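Local atomic coordinates of arsenite methyltransferase (Chlamydomonas reinhardtii, PDB entry 5EVJ), a protein that probably methylates trivalent arsenic, transferring methyl groups from S-adenosylmethionine to arsenic triglutathione to give methylated arsenicals up to trimethylarsine. Residues Thr144-Glu149 with Ala156-Ser161; Asp164-Asn169 with Ser183-Val188. The protein carries 15 engineered substitutions. One frame throughout, in Å; residues are numbered along the deposited sequence.

Interaction 1 (Thr144-Glu149 with Ala156-Ser161); sequences TFIQGE and AGLEDS
Ile146 meets the loop 156-161 with the end of its longer branch. Its CD1 lies 4.1 Å from Leu158 CD2 and, reaching the backbone as well, 4.2 Å from Ala156 O. Ala156 CB stands a little farther off, 4.5 Å from Ile146 CD1. A chi1 of 68° places Ile146 CG1 in the cleft flanked by the residue's own N and C, with CG2 beside N, and a second torsion of -148°, away from a staggered value, carries CD1 out toward the loop. Leu158 answers with one methyl. Its CG is opposite the carbonyl carbon (chi1 -53°), CD1 continues the extended chain, and CD2 is the branch that touches the isoleucine. The two side chains overlap in reverse directions and touch through one methyl each. Ala156 CB points toward segment 144-149, where Gly148, just after the strand, presents no side chain, consistent with the loop lying near. The contact is small, apolar and near the surface. Strand 143-147 is the outermost strand at one edge of the methyltransferase sheet, bonded through its backbone to strand 110-115, whose Val114 touches both Ile146 and Leu158. Phe145, the preceding strand residue, instead packs on helices 96-104 and 118-126, whereas the loop 156-161 runs on toward strand 163-169.

Interaction 2 (Asp164-Asn169 with Ser183-Val188); sequences DLVISN and SEAYRV. Engineered in segment 183-188: Ala185 (natural residue Cys).
Val166 divides its two methyls between two residues one helical turn apart in a beta-alpha-beta crossover of the Rossmann-like methyltransferase fold: strand 163-169, helix 178-188 and the parallel neighbouring strand 193-202. Its CB points at the helix. CG1 lies opposite the backbone N (chi1 172°) and reaches Ala185, an engineered residue that is cysteine in the natural protein, with 4.1 Å from Val166 CG1 to Ala185 CB. CG2 goes the other way, to within 3.9 Å of Val188 CG2, and these two valine side chains cross at about a right angle. The backbones come closest at Val166 and Ala185, 6.4 Å between CA atoms. All three residues are buried, and Leu88 of strand 86-90 touches both valines. Beside the apolar contact, on the same helix, Arg187 and Glu184 form a salt bridge with two hydrogen bonds, NE to OE1 at 2.8 Å and NH1 to OE2 at 2.9 Å. Both oxygens lie nearly in the guanidinium plane, but the arginine meets them from about 40° above the carboxylate plane, so the two flat groups are tilted against each other. Val188 CG1 lies 3.4 Å above one guanidinium face, offset toward its rim.

Overall arrangement
Interaction 2 belongs to the core, about 8 Å from the centre of the chain, and joins a central strand of the sheet to its crossover helix; interaction 1 is a surface contact about 18 Å out, between an outermost strand (143-147) and a loop. Both are apolar and small, but only interaction 2 packs fully buried residues. They follow one another along the chain, since the loop 156-161 leads into strand 163-169, and their centres are 11 Å apart. Arg187 ties them together: its NH2 forms a salt bridge with Asp160 OD1 (2.9 Å) and a probable hydrogen bond with Leu158 O, pinning the loop of interaction 1 to the helix of interaction 2.

Interaction 1 (Thr144-Glu149 with Ala156-Ser161)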
loop_
_atom_site.group_PDB
_atom_site.type_symbol
_atom_site.label_atom_id
_atom_site.label_comp_id
_atom_site.label_asym_id
_atom_site.label_seq_id
_atom_site.Cartn_x
_atom_site.Cartn_y
_atom_site.Cartn_z
ATOM N N THR A 144 9.262 -16.217 -1.027
ATOM C CA THR A 144 10.086 -16.517 0.099
ATOM C C THR A 144 9.216 -16.053 1.247
ATOM O O THR A 144 8.775 -14.888 1.293
ATOM C CB THR A 144 11.400 -15.695 0.102
ATOM O OG1 THR A 144 12.090 -15.830 -1.161
ATOM C CG2 THR A 144 12.353 -16.101 1.262
ATOM N N PHE A 145 8.906 -16.972 2.149
ATOM C CA PHE A 145 8.220 -16.614 3.362
ATOM C C PHE A 145 9.171 -16.726 4.511
ATOM O O PHE A 145 9.820 -17.718 4.642
ATOM C CB PHE A 145 7.073 -17.563 3.537
ATOM C CG PHE A 145 6.034 -17.392 2.482
ATOM C CD1 PHE A 145 5.157 -16.276 2.521
ATOM C CD2 PHE A 145 5.954 -18.276 1.435
ATOM C CE1 PHE A 145 4.223 -16.091 1.523
ATOM C CE2 PHE A 145 5.014 -18.109 0.434
ATOM C CZ PHE A 145 4.127 -17.031 0.489
ATOM N N ILE A 146 9.290 -15.686 5.332
ATOM C CA ILE A 146 10.137 -15.799 6.511
ATOM C C ILE A 146 9.375 -15.414 7.761
ATOM O O ILE A 146 8.381 -14.680 7.702
ATOM C CB ILE A 146 11.456 -15.000 6.385
ATOM C CG1 ILE A 146 11.214 -13.505 6.387
ATOM C CG2 ILE A 146 12.185 -15.350 5.091
ATOM C CD1 ILE A 146 12.241 -12.791 5.548
ATOM N N GLN A 147 9.878 -15.891 8.893
ATOM C CA GLN A 147 9.268 -15.680 10.175
ATOM C C GLN A 147 9.839 -14.445 10.822
ATOM O O GLN A 147 11.053 -14.321 10.986
ATOM C CB GLN A 147 9.511 -16.897 11.077
ATOM C CG GLN A 147 9.028 -16.740 12.517
ATOM C CD GLN A 147 8.092 -17.878 12.954
ATOM O OE1 GLN A 147 7.005 -17.617 13.469
ATOM N NE2 GLN A 147 8.505 -19.147 12.742
ATOM N N GLY A 148 8.970 -13.559 11.302
ATOM C CA GLY A 148 9.503 -12.286 11.808
ATOM C C GLY A 148 8.512 -11.370 12.431
ATOM O O GLY A 148 7.330 -11.632 12.427
ATOM N N GLU A 149 9.012 -10.278 12.980
ATOM C CA GLU A 149 8.149 -9.220 13.401
ATOM C C GLU A 149 8.191 -8.051 12.439
ATOM O O GLU A 149 9.256 -7.455 12.172
ATOM C CB GLU A 149 8.545 -8.724 14.756
ATOM C CG GLU A 149 8.215 -9.674 15.900
ATOM C CD GLU A 149 8.984 -9.255 17.147
ATOM O OE1 GLU A 149 10.242 -9.178 17.092
ATOM O OE2 GLU A 149 8.333 -8.959 18.169
ATOM N N ALA A 156 14.874 -9.539 10.777
ATOM C CA ALA A 156 14.578 -10.516 9.748
ATOM C C ALA A 156 15.644 -10.520 8.632
ATOM O O ALA A 156 15.495 -11.266 7.671
ATOM C CB ALA A 156 13.201 -10.258 9.158
ATOM N N GLY A 157 16.705 -9.716 8.744
ATOM C CA GLY A 157 17.750 -9.739 7.698
ATOM C C GLY A 157 17.428 -8.939 6.431
ATOM O O GLY A 157 18.100 -9.096 5.418
ATOM N N LEU A 158 16.409 -8.065 6.472
ATOM C CA LEU A 158 16.051 -7.289 5.260
ATOM C C LEU A 158 16.832 -5.994 5.143
ATOM O O LEU A 158 16.756 -5.074 6.037
ATOM C CB LEU A 158 14.547 -7.076 5.164
ATOM C CG LEU A 158 13.719 -8.360 5.275
ATOM C CD1 LEU A 158 12.216 -8.107 5.259
ATOM C CD2 LEU A 158 14.105 -9.419 4.222
ATOM N N GLU A 159 17.570 -5.920 4.035
ATOM C CA GLU A 159 18.488 -4.850 3.774
ATOM C C GLU A 159 17.785 -3.571 3.250
ATOM O O GLU A 159 16.700 -3.616 2.678
ATOM C CB GLU A 159 19.522 -5.268 2.695
ATOM C CG GLU A 159 20.216 -6.645 2.802
ATOM C CD GLU A 159 21.229 -6.742 3.959
ATOM O OE1 GLU A 159 21.661 -5.702 4.538
ATOM O OE2 GLU A 159 21.617 -7.887 4.319
ATOM N N ASP A 160 18.475 -2.455 3.427
ATOM C CA ASP A 160 18.131 -1.155 2.914
ATOM C C ASP A 160 17.908 -1.268 1.436
ATOM O O ASP A 160 18.636 -1.978 0.764
ATOM C CB ASP A 160 19.324 -0.224 3.121
ATOM C CG ASP A 160 19.560 0.088 4.542
ATOM O OD1 ASP A 160 18.992 -0.568 5.434
ATOM O OD2 ASP A 160 20.362 0.996 4.799
ATOM N N SER A 161 16.917 -0.523 0.922
ATOM C CA SER A 161 16.662 -0.423 -0.511
ATOM C C SER A 161 16.557 -1.749 -1.209
ATOM O O SER A 161 17.014 -1.909 -2.298
ATOM C CB SER A 161 17.738 0.446 -1.204
ATOM O OG SER A 161 17.937 1.614 -0.433
#

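Interaction 2 (Asp164-Asn169 with Ser183-Val188)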
loop_
_atom_site.group_PDB
_atom_site.type_symbol
_atom_site.label_atom_id
_atom_site.label_comp_id
_atom_site.label_asym_id
_atom_site.label_seq_id
_atom_site.Cartn_x
_atom_site.Cartn_y
_atom_site.Cartn_z
ATOM N N ASP A 164 10.936 -2.873 -4.030
ATOM C CA ASP A 164 10.291 -1.800 -4.762
ATOM C C ASP A 164 8.949 -1.410 -4.167
ATOM O O ASP A 164 8.615 -0.250 -4.248
ATOM C CB ASP A 164 10.092 -2.222 -6.195
ATOM C CG ASP A 164 11.442 -2.525 -6.873
ATOM O OD1 ASP A 164 12.299 -1.604 -6.970
ATOM O OD2 ASP A 164 11.596 -3.684 -7.297
ATOM N N LEU A 165 8.215 -2.380 -3.574
ATOM C CA LEU A 165 6.905 -2.174 -3.023
ATOM C C LEU A 165 6.935 -2.820 -1.696
ATOM O O LEU A 165 7.500 -3.958 -1.544
ATOM C CB LEU A 165 5.777 -2.916 -3.805
ATOM C CG LEU A 165 5.179 -2.237 -5.033
ATOM C CD1 LEU A 165 4.530 -0.906 -4.677
ATOM C CD2 LEU A 165 6.254 -1.968 -6.123
ATOM N N VAL A 166 6.249 -2.172 -0.736
ATOM C CA VAL A 166 5.945 -2.811 0.532
ATOM C C VAL A 166 4.462 -2.779 0.619
ATOM O O VAL A 166 3.873 -1.729 0.424
ATOM C CB VAL A 166 6.644 -2.114 1.751
ATOM C CG1 VAL A 166 6.153 -2.698 3.039
ATOM C CG2 VAL A 166 8.157 -2.334 1.700
ATOM N N ILE A 167 3.833 -3.926 0.893
ATOM C CA ILE A 167 2.372 -4.038 0.970
ATOM C C ILE A 167 1.944 -4.709 2.281
ATOM O O ILE A 167 2.741 -5.448 2.919
ATOM C CB ILE A 167 1.691 -4.764 -0.245
ATOM C CG1 ILE A 167 1.769 -6.288 -0.080
ATOM C CG2 ILE A 167 2.153 -4.186 -1.608
ATOM C CD1 ILE A 167 1.353 -7.090 -1.331
ATOM N N SER A 168 0.678 -4.452 2.663
ATOM C CA SER A 168 0.167 -4.874 3.944
ATOM C C SER A 168 -1.327 -4.845 3.910
ATOM O O SER A 168 -1.925 -4.046 3.211
ATOM C CB SER A 168 0.618 -3.931 5.056
ATOM O OG SER A 168 0.538 -4.588 6.308
ATOM N N ASN A 169 -1.955 -5.692 4.720
ATOM C CA ASN A 169 -3.405 -5.743 4.682
ATOM C C ASN A 169 -3.967 -5.866 6.092
ATOM O O ASN A 169 -4.017 -6.976 6.653
ATOM C CB ASN A 169 -3.828 -6.872 3.760
ATOM C CG ASN A 169 -5.298 -6.820 3.408
ATOM O OD1 ASN A 169 -6.081 -6.164 4.095
ATOM N ND2 ASN A 169 -5.701 -7.556 2.362
ATOM N N SER A 183 8.911 3.129 9.699
ATOM C CA SER A 183 10.289 3.528 9.376
ATOM C C SER A 183 11.112 2.378 8.757
ATOM O O SER A 183 12.014 2.616 7.916
ATOM C CB SER A 183 11.012 4.174 10.582
ATOM O OG SER A 183 11.232 3.265 11.651
ATOM N N GLU A 184 10.729 1.148 9.091
ATOM C CA GLU A 184 11.368 -0.029 8.464
ATOM C C GLU A 184 10.980 -0.190 7.000
ATOM O O GLU A 184 11.879 -0.384 6.124
ATOM C CB GLU A 184 11.117 -1.315 9.292
ATOM C CG GLU A 184 11.981 -1.222 10.574
ATOM C CD GLU A 184 13.451 -1.546 10.298
ATOM O OE1 GLU A 184 14.330 -0.595 10.244
ATOM O OE2 GLU A 184 13.705 -2.787 10.123
ATOM N N ALA A 185 9.660 -0.107 6.719
ATOM C CA ALA A 185 9.148 0.004 5.330
ATOM C C ALA A 185 9.961 1.021 4.577
ATOM O O ALA A 185 10.568 0.723 3.527
ATOM C CB ALA A 185 7.683 0.396 5.307
ATOM N N TYR A 186 10.086 2.192 5.185
ATOM C CA TYR A 186 10.826 3.270 4.561
ATOM C C TYR A 186 12.297 2.854 4.267
ATOM O O TYR A 186 12.860 3.227 3.203
ATOM C CB TYR A 186 10.769 4.559 5.390
ATOM C CG TYR A 186 11.313 5.724 4.631
ATOM C CD1 TYR A 186 12.717 6.039 4.627
ATOM C CD2 TYR A 186 10.458 6.500 3.851
ATOM C CE1 TYR A 186 13.221 7.134 3.907
ATOM C CE2 TYR A 186 10.940 7.604 3.143
ATOM C CZ TYR A 186 12.309 7.895 3.154
ATOM O OH TYR A 186 12.717 8.977 2.392
ATOM N N ARG A 187 12.906 2.115 5.208
ATOM C CA ARG A 187 14.332 1.777 5.081
ATOM C C ARG A 187 14.515 0.730 3.986
ATOM O O ARG A 187 15.456 0.816 3.230
ATOM C CB ARG A 187 14.885 1.261 6.426
ATOM C CG ARG A 187 16.364 0.818 6.418
ATOM C CD ARG A 187 16.855 0.142 7.770
ATOM N NE ARG A 187 16.053 -1.052 8.116
ATOM C CZ ARG A 187 16.214 -2.246 7.536
ATOM N NH1 ARG A 187 15.441 -3.276 7.870
ATOM N NH2 ARG A 187 17.170 -2.421 6.630
ATOM N N VAL A 188 13.646 -0.283 3.936
ATOM C CA VAL A 188 13.844 -1.342 2.952
ATOM C C VAL A 188 13.384 -0.983 1.500
ATOM O O VAL A 188 13.692 -1.736 0.539
ATOM C CB VAL A 188 13.183 -2.666 3.399
ATOM C CG1 VAL A 188 13.674 -3.112 4.822
ATOM C CG2 VAL A 188 11.676 -2.576 3.279
#